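Local coordinates for protein aspartate aminotransferase, mitochondrial (Trypanosoma brucei brucei, PDB 4W5K) that binds pyridoxal 5'-phosphate and, belonging to the class I aminotransferases, probably moves amino groups between aspartate and 2-oxoglutarate, at residues A[36-41]-A[213-218]; A[47-52]-A[307-312]; A[294-297]-A[301-304]. The protein carries 1 engineered substitution. One frame throughout, in Å; residues are numbered along the deposited sequence.

Interaction 1: A[36-41]-A[213-218]; sequences GVYRDD and QGFATG
Y38 and F215 meet through their side chains, joining the loop after strand 31-32 to the loop after strand 205-210. From its base outward, Y38 begins the contact at CB, which lies 4.1 Å from CE2 of F215. The next atom, CG of Y38, faces the same carbon at 4.2 Å. CD1 of Y38 then makes the closest approach, 3.9 Å to CZ of F215, with CE2 of F215 almost as near. Beyond CD1 the tyrosine ring draws away from the phenylalanine, and its OH finds its polar partner elsewhere, in R316 of helix 300-331. The two rings are turned nearly square to each other, their planes at 84°, yet their centroids are 6.0 Å apart and the approach is oblique. Y38 meets the phenylalanine near the plane of that ring, at its outer edge.

The CB of F215 does not point at Y38, but with CG opposite the backbone N (chi1 -176°) the ring swings across to the tyrosine. Within 36-41, the carbonyl O of Y38 accepts a bond from NH1 of R39 (3.1 Å), while NH2 of R39 forms a salt bridge with D61 of the second subunit. M313 of helix 300-331 touches both side chains, and the side chain of F215 lies about 4 Å from that of Y212, a residue of the pyridoxal phosphate site. The contact itself is hydrocarbon on hydrocarbon and buried, so it rests on van der Waals packing, leaving the tyrosine hydroxyl to be satisfied by the arginine of the long helix.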
loop_
_atom_site.group_PDB
_atom_site.type_symbol
_atom_site.label_atom_id
_atom_site.label_comp_id
_atom_site.label_asym_id
_atom_site.label_seq_id
_atom_site.Cartn_x
_atom_site.Cartn_y
_atom_site.Cartn_z
ATOM N N GLY A 36 2.908 14.525 -13.787
ATOM C CA GLY A 36 1.952 14.529 -12.700
ATOM C C GLY A 36 2.532 14.997 -11.381
ATOM O O GLY A 36 1.837 14.986 -10.369
ATOM N N VAL A 37 3.797 15.425 -11.389
ATOM C CA VAL A 37 4.497 15.760 -10.150
ATOM C C VAL A 37 5.172 17.140 -10.224
ATOM O O VAL A 37 5.400 17.683 -11.312
ATOM C CB VAL A 37 5.579 14.693 -9.797
ATOM C CG1 VAL A 37 4.921 13.387 -9.355
ATOM C CG2 VAL A 37 6.493 14.431 -10.971
ATOM N N TYR A 38 5.484 17.711 -9.064
ATOM C CA TYR A 38 6.161 19.008 -9.044
ATOM C C TYR A 38 7.591 18.909 -9.585
ATOM O O TYR A 38 8.275 17.878 -9.436
ATOM C CB TYR A 38 6.185 19.594 -7.613
ATOM C CG TYR A 38 6.798 20.991 -7.555
ATOM C CD1 TYR A 38 6.078 22.104 -8.011
ATOM C CD2 TYR A 38 8.076 21.195 -7.054
ATOM C CE1 TYR A 38 6.644 23.383 -7.985
ATOM C CE2 TYR A 38 8.647 22.479 -7.014
ATOM C CZ TYR A 38 7.917 23.560 -7.478
ATOM O OH TYR A 38 8.492 24.824 -7.451
ATOM N N ARG A 39 8.037 20.004 -10.193
ATOM C CA ARG A 39 9.426 20.200 -10.617
ATOM C C ARG A 39 9.849 21.623 -10.232
ATOM O O ARG A 39 9.005 22.513 -10.204
ATOM C CB ARG A 39 9.573 20.026 -12.136
ATOM C CG ARG A 39 9.319 18.624 -12.626
ATOM C CD ARG A 39 10.494 17.773 -12.241
ATOM N NE ARG A 39 10.449 16.407 -12.746
ATOM C CZ ARG A 39 10.069 15.348 -12.027
ATOM N NH1 ARG A 39 9.668 15.491 -10.771
ATOM N NH2 ARG A 39 10.114 14.143 -12.569
ATOM N N ASP A 40 11.127 21.825 -9.918
ATOM C CA ASP A 40 11.632 23.180 -9.640
ATOM C C ASP A 40 11.884 23.898 -10.957
ATOM O O ASP A 40 11.598 23.352 -12.022
ATOM C CB ASP A 40 12.892 23.133 -8.747
ATOM C CG ASP A 40 14.089 22.460 -9.401
ATOM O OD1 ASP A 40 14.117 22.255 -10.631
ATOM O OD2 ASP A 40 15.032 22.116 -8.652
ATOM N N ASP A 41 12.415 25.120 -10.887
ATOM C CA ASP A 41 12.690 25.913 -12.088
ATOM C C ASP A 41 13.749 25.330 -13.026
ATOM O O ASP A 41 13.854 25.758 -14.175
ATOM C CB ASP A 41 13.118 27.324 -11.687
ATOM C CG ASP A 41 13.077 28.295 -12.851
ATOM O OD1 ASP A 41 11.986 28.476 -13.434
ATOM O OD2 ASP A 41 14.152 28.849 -13.194
ATOM N N GLN A 213 -3.462 20.351 -0.021
ATOM C CA GLN A 213 -3.489 21.343 1.065
ATOM C C GLN A 213 -2.137 22.046 1.210
ATOM O O GLN A 213 -1.109 21.385 1.354
ATOM C CB GLN A 213 -3.861 20.696 2.397
ATOM C CG GLN A 213 -4.140 21.761 3.487
ATOM C CD GLN A 213 -4.194 21.195 4.892
ATOM O OE1 GLN A 213 -4.044 19.992 5.091
ATOM N NE2 GLN A 213 -4.406 22.067 5.882
ATOM N N GLY A 214 -2.133 23.381 1.176
ATOM C CA GLY A 214 -0.882 24.122 1.301
ATOM C C GLY A 214 -0.119 24.228 -0.006
ATOM O O GLY A 214 0.396 25.294 -0.338
ATOM N N PHE A 215 -0.028 23.119 -0.739
ATOM C CA PHE A 215 0.552 23.126 -2.077
ATOM C C PHE A 215 -0.225 24.064 -3.013
ATOM O O PHE A 215 0.363 24.820 -3.799
ATOM C CB PHE A 215 0.592 21.680 -2.645
ATOM C CG PHE A 215 1.258 21.576 -3.989
ATOM C CD1 PHE A 215 0.526 21.732 -5.154
ATOM C CD2 PHE A 215 2.639 21.360 -4.084
ATOM C CE1 PHE A 215 1.135 21.673 -6.403
ATOM C CE2 PHE A 215 3.260 21.299 -5.325
ATOM C CZ PHE A 215 2.522 21.446 -6.488
ATOM N N ALA A 216 -1.545 24.035 -2.916
ATOM C CA ALA A 216 -2.377 24.808 -3.855
ATOM C C ALA A 216 -2.108 26.306 -3.843
ATOM O O ALA A 216 -1.851 26.903 -4.900
ATOM C CB ALA A 216 -3.850 24.528 -3.554
ATOM N N THR A 217 -2.137 26.933 -2.665
ATOM C CA THR A 217 -2.018 28.388 -2.616
ATOM C C THR A 217 -0.931 28.877 -1.659
ATOM O O THR A 217 -0.695 30.094 -1.538
ATOM C CB THR A 217 -3.361 29.075 -2.205
ATOM O OG1 THR A 217 -3.605 28.900 -0.800
ATOM C CG2 THR A 217 -4.544 28.595 -3.047
ATOM N N GLY A 218 -0.291 27.937 -0.965
ATOM C CA GLY A 218 0.752 28.261 -0.003
ATOM C C GLY A 218 0.186 28.562 1.372
ATOM O O GLY A 218 0.922 28.893 2.288
#

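Interaction 2: A[47-52]-A[307-312]; sequences VLECVK and KKELKQ
The carboxylate of E309 reaches from helix 300-331 to the start of helix 49-52 and takes the first two backbone N-H groups of that short helix. OE2 of E309 accepts from E49 N at 2.8 Å through its syn lone pair, with an N-H...O angle of 159°. OE1 of E309 accepts from C50 N at 2.9 Å; this donor also comes from the syn side, 17° out of the carboxylate plane, and the bond is straighter at 167°. L48 occupies the N-cap position but has an aliphatic side chain, and the glutamate supplies from another helix the acceptors needed at a helix N-terminus. Its negative charge there probably interacts favourably with the helix dipole. The side chain gets across by running extended beyond CG, while CB of L48 packs against OE1 of E309 at 3.6 Å. F46 and W306 add apolar cover, F46 touching E309 and W306 touching L48. The carboxylate of E49 turns off at a bend in its chain, and OE2 of E49 forms a salt bridge with NZ of K52 at 2.8 Å. Deeper in the turn, K52 N donates to the carbonyl O of L48.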
loop_
_atom_site.group_PDB
_atom_site.type_symbol
_atom_site.label_atom_id
_atom_site.label_comp_id
_atom_site.label_asym_id
_atom_site.label_seq_id
_atom_site.Cartn_x
_atom_site.Cartn_y
_atom_site.Cartn_z
ATOM N N VAL A 47 13.168 17.557 -3.625
ATOM C CA VAL A 47 13.082 16.979 -2.284
ATOM C C VAL A 47 13.176 18.130 -1.290
ATOM O O VAL A 47 14.147 18.886 -1.310
ATOM C CB VAL A 47 14.222 15.971 -2.012
ATOM C CG1 VAL A 47 14.105 15.413 -0.592
ATOM C CG2 VAL A 47 14.181 14.827 -3.014
ATOM N N LEU A 48 12.151 18.292 -0.460
ATOM C CA LEU A 48 12.086 19.418 0.468
ATOM C C LEU A 48 13.187 19.366 1.527
ATOM O O LEU A 48 13.536 18.284 2.030
ATOM C CB LEU A 48 10.711 19.461 1.148
ATOM C CG LEU A 48 9.548 20.071 0.340
ATOM C CD1 LEU A 48 9.165 19.202 -0.869
ATOM C CD2 LEU A 48 8.340 20.273 1.231
ATOM N N GLU A 49 13.725 20.537 1.877
ATOM C CA GLU A 49 14.767 20.588 2.904
ATOM C C GLU A 49 14.227 20.083 4.240
ATOM O O GLU A 49 14.929 19.396 4.971
ATOM C CB GLU A 49 15.316 22.003 3.052
ATOM C CG GLU A 49 16.026 22.497 1.807
ATOM C CD GLU A 49 17.281 21.709 1.526
ATOM O OE1 GLU A 49 18.052 21.484 2.480
ATOM O OE2 GLU A 49 17.486 21.290 0.367
ATOM N N CYS A 50 12.973 20.398 4.547
ATOM C CA CYS A 50 12.385 19.890 5.789
ATOM C C CYS A 50 12.306 18.360 5.786
ATOM O O CYS A 50 12.450 17.734 6.832
ATOM C CB CYS A 50 11.000 20.498 6.047
ATOM S SG CYS A 50 9.749 20.198 4.820
ATOM N N VAL A 51 12.086 17.762 4.620
ATOM C CA VAL A 51 12.051 16.303 4.513
ATOM C C VAL A 51 13.465 15.711 4.692
ATOM O O VAL A 51 13.642 14.692 5.355
ATOM C CB VAL A 51 11.399 15.889 3.164
ATOM C CG1 VAL A 51 11.528 14.408 2.897
ATOM C CG2 VAL A 51 9.900 16.260 3.185
ATOM N N LYS A 52 14.469 16.357 4.117
ATOM C CA LYS A 52 15.862 15.934 4.336
ATOM C C LYS A 52 16.250 15.952 5.815
ATOM O O LYS A 52 17.020 15.090 6.283
ATOM C CB LYS A 52 16.816 16.834 3.551
ATOM C CG LYS A 52 16.641 16.784 2.042
ATOM C CD LYS A 52 17.571 17.745 1.344
ATOM C CE LYS A 52 17.348 17.767 -0.160
ATOM N NZ LYS A 52 18.153 18.828 -0.811
ATOM N N LYS A 307 6.451 25.270 5.902
ATOM C CA LYS A 307 5.544 26.328 5.448
ATOM C C LYS A 307 6.216 27.274 4.446
ATOM O O LYS A 307 5.589 27.685 3.473
ATOM C CB LYS A 307 5.003 27.109 6.647
ATOM C CG LYS A 307 3.967 26.307 7.467
ATOM C CD LYS A 307 3.521 27.106 8.684
ATOM C CE LYS A 307 2.436 26.391 9.490
ATOM N NZ LYS A 307 2.195 27.110 10.782
ATOM N N LYS A 308 7.492 27.583 4.665
ATOM C CA LYS A 308 8.243 28.413 3.725
ATOM C C LYS A 308 8.369 27.709 2.370
ATOM O O LYS A 308 8.194 28.338 1.313
ATOM C CB LYS A 308 9.630 28.759 4.295
ATOM C CG LYS A 308 10.480 29.593 3.373
ATOM C CD LYS A 308 11.896 29.784 3.932
ATOM C CE LYS A 308 12.825 28.702 3.408
ATOM N NZ LYS A 308 14.206 28.811 3.970
ATOM N N GLU A 309 8.644 26.404 2.402
ATOM C CA GLU A 309 8.808 25.650 1.171
ATOM C C GLU A 309 7.486 25.478 0.429
ATOM O O GLU A 309 7.463 25.493 -0.808
ATOM C CB GLU A 309 9.458 24.288 1.474
ATOM C CG GLU A 309 10.865 24.466 2.059
ATOM C CD GLU A 309 11.686 23.176 2.107
ATOM O OE1 GLU A 309 11.487 22.378 3.052
ATOM O OE2 GLU A 309 12.554 22.989 1.218
ATOM N N LEU A 310 6.384 25.322 1.166
ATOM C CA LEU A 310 5.056 25.284 0.537
ATOM C C LEU A 310 4.824 26.520 -0.317
ATOM O O LEU A 310 4.343 26.455 -1.468
ATOM C CB LEU A 310 3.951 25.192 1.592
ATOM C CG LEU A 310 3.693 23.829 2.231
ATOM C CD1 LEU A 310 2.703 23.982 3.374
ATOM C CD2 LEU A 310 3.170 22.839 1.209
ATOM N N LYS A 311 5.148 27.662 0.266
ATOM C CA LYS A 311 4.960 28.925 -0.418
ATOM C C LYS A 311 5.895 29.041 -1.623
ATOM O O LYS A 311 5.510 29.606 -2.645
ATOM C CB LYS A 311 5.152 30.097 0.549
ATOM C CG LYS A 311 3.959 30.287 1.482
ATOM C CD LYS A 311 4.110 31.504 2.383
ATOM C CE LYS A 311 3.107 31.479 3.533
ATOM N NZ LYS A 311 1.685 31.471 3.076
ATOM N N GLN A 312 7.115 28.514 -1.519
ATOM C CA GLN A 312 8.011 28.521 -2.673
ATOM C C GLN A 312 7.407 27.739 -3.843
ATOM O O GLN A 312 7.437 28.227 -4.972
ATOM C CB GLN A 312 9.392 27.938 -2.325
ATOM C CG GLN A 312 10.207 28.783 -1.384
ATOM C CD GLN A 312 11.484 28.095 -0.890
ATOM O OE1 GLN A 312 11.617 26.864 -0.920
ATOM N NE2 GLN A 312 12.418 28.893 -0.414
#

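Interaction 3: A[294-297]-A[301-304]; sequences SSIL and QLTA
This is a contact between two consecutive helices joined by a tight turn: the last turn of helix 287-297 packs on the first turn of helix 300-331, only a few residues farther along the chain. I296 and L302 form its apolar part, with their CA atoms 5.1 Å apart. CB of L302 lies over the backbone of I296, 3.8 Å from its carbonyl O, and CG2 of I296 answers by resting 3.7 Å from the carbonyl O of L302. Between the two side chains, the methyl CG2 of I296 stands 4.1 Å from CB of L302. Farther out, CD1 of L302 extends to S295, 3.9 Å from the carbonyl O of that residue.

The polar part belongs to T303. Its OG1 sits beside the backbone N (chi1 -72°) and comes within 2.8 Å of the carbonyl O of I296, while the carbonyl O of D299 in the turn is a second acceptor for the same hydroxyl proton. The carbonyl of I296, near the end of its helix, may thus share this proton with that of D299. OD2 of D299 also accepts from L302 N in the first turn of the new helix.

Around the pair, I296 is packed by W306 of helix 300-331 and by C50 and V51 of helix 49-52, S295 OG bonds to T55 N, and L297 touches E74 of helix 69-80.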
loop_
_atom_site.group_PDB
_atom_site.type_symbol
_atom_site.label_atom_id
_atom_site.label_comp_id
_atom_site.label_asym_id
_atom_site.label_seq_id
_atom_site.Cartn_x
_atom_site.Cartn_y
_atom_site.Cartn_z
ATOM N N SER A 294 5.265 12.997 10.501
ATOM C CA SER A 294 5.121 13.121 11.950
ATOM C C SER A 294 6.278 13.924 12.567
ATOM O O SER A 294 6.074 14.775 13.454
ATOM C CB SER A 294 5.005 11.723 12.582
ATOM O OG SER A 294 4.957 11.811 13.996
ATOM N N SER A 295 7.488 13.670 12.076
ATOM C CA SER A 295 8.683 14.349 12.541
ATOM C C SER A 295 8.610 15.845 12.253
ATOM O O SER A 295 8.948 16.674 13.094
ATOM C CB SER A 295 9.911 13.747 11.874
ATOM O OG SER A 295 11.074 14.507 12.155
ATOM N N ILE A 296 8.167 16.176 11.051
ATOM C CA ILE A 296 8.117 17.580 10.664
ATOM C C ILE A 296 7.047 18.311 11.454
ATOM O O ILE A 296 7.309 19.374 11.998
ATOM C CB ILE A 296 7.872 17.746 9.160
ATOM C CG1 ILE A 296 9.127 17.333 8.382
ATOM C CG2 ILE A 296 7.498 19.188 8.843
ATOM C CD1 ILE A 296 8.919 17.162 6.860
ATOM N N LEU A 297 5.856 17.729 11.560
ATOM C CA LEU A 297 4.730 18.450 12.154
ATOM C C LEU A 297 4.857 18.576 13.672
ATOM O O LEU A 297 4.276 19.481 14.272
ATOM C CB LEU A 297 3.411 17.777 11.786
ATOM C CG LEU A 297 3.036 17.927 10.309
ATOM C CD1 LEU A 297 1.763 17.125 9.997
ATOM C CD2 LEU A 297 2.913 19.430 9.900
ATOM N N GLN A 301 10.547 24.154 14.352
ATOM C CA GLN A 301 11.488 24.606 13.331
ATOM C C GLN A 301 11.231 23.956 11.969
ATOM O O GLN A 301 11.269 24.632 10.937
ATOM C CB GLN A 301 12.928 24.334 13.776
ATOM C CG GLN A 301 13.448 25.321 14.797
ATOM C CD GLN A 301 14.835 24.964 15.285
ATOM O OE1 GLN A 301 15.058 23.875 15.815
ATOM N NE2 GLN A 301 15.779 25.876 15.103
ATOM N N LEU A 302 10.982 22.649 11.963
ATOM C CA LEU A 302 10.765 21.942 10.705
ATOM C C LEU A 302 9.440 22.373 10.106
ATOM O O LEU A 302 9.301 22.470 8.882
ATOM C CB LEU A 302 10.792 20.419 10.909
ATOM C CG LEU A 302 12.172 19.815 11.211
ATOM C CD1 LEU A 302 12.055 18.301 11.373
ATOM C CD2 LEU A 302 13.169 20.168 10.120
ATOM N N THR A 303 8.469 22.631 10.978
ATOM C CA THR A 303 7.126 23.042 10.545
ATOM C C THR A 303 7.203 24.411 9.882
ATOM O O THR A 303 6.622 24.636 8.815
ATOM C CB THR A 303 6.141 23.060 11.737
ATOM O OG1 THR A 303 5.838 21.704 12.132
ATOM C CG2 THR A 303 4.845 23.745 11.359
ATOM N N ALA A 304 7.954 25.313 10.500
ATOM C CA ALA A 304 8.167 26.633 9.923
ATOM C C ALA A 304 8.860 26.532 8.556
ATOM O O ALA A 304 8.508 27.243 7.616
ATOM C CB ALA A 304 8.992 27.499 10.883
#

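How the interactions relate
Helix 300-331 supplies one segment each to interactions 2 and 3, through E309 and T303, and borders interaction 1. Interactions 1 and 2 have centres about 10 Å apart and touch directly, through NZ of K311 and the carbonyl O of G218 at 2.8 Å, a probable hydrogen bond. Interactions 2 and 3, also about 10 Å apart between centres, meet where CD1 of I296 packs 3.6 Å from the carbonyl O of C50. Interaction 1 lies nearest the cofactor, the F215 side chain being about 9 Å from pyridoxal phosphate against about 14 Å for that of L48; interaction 3 is remote.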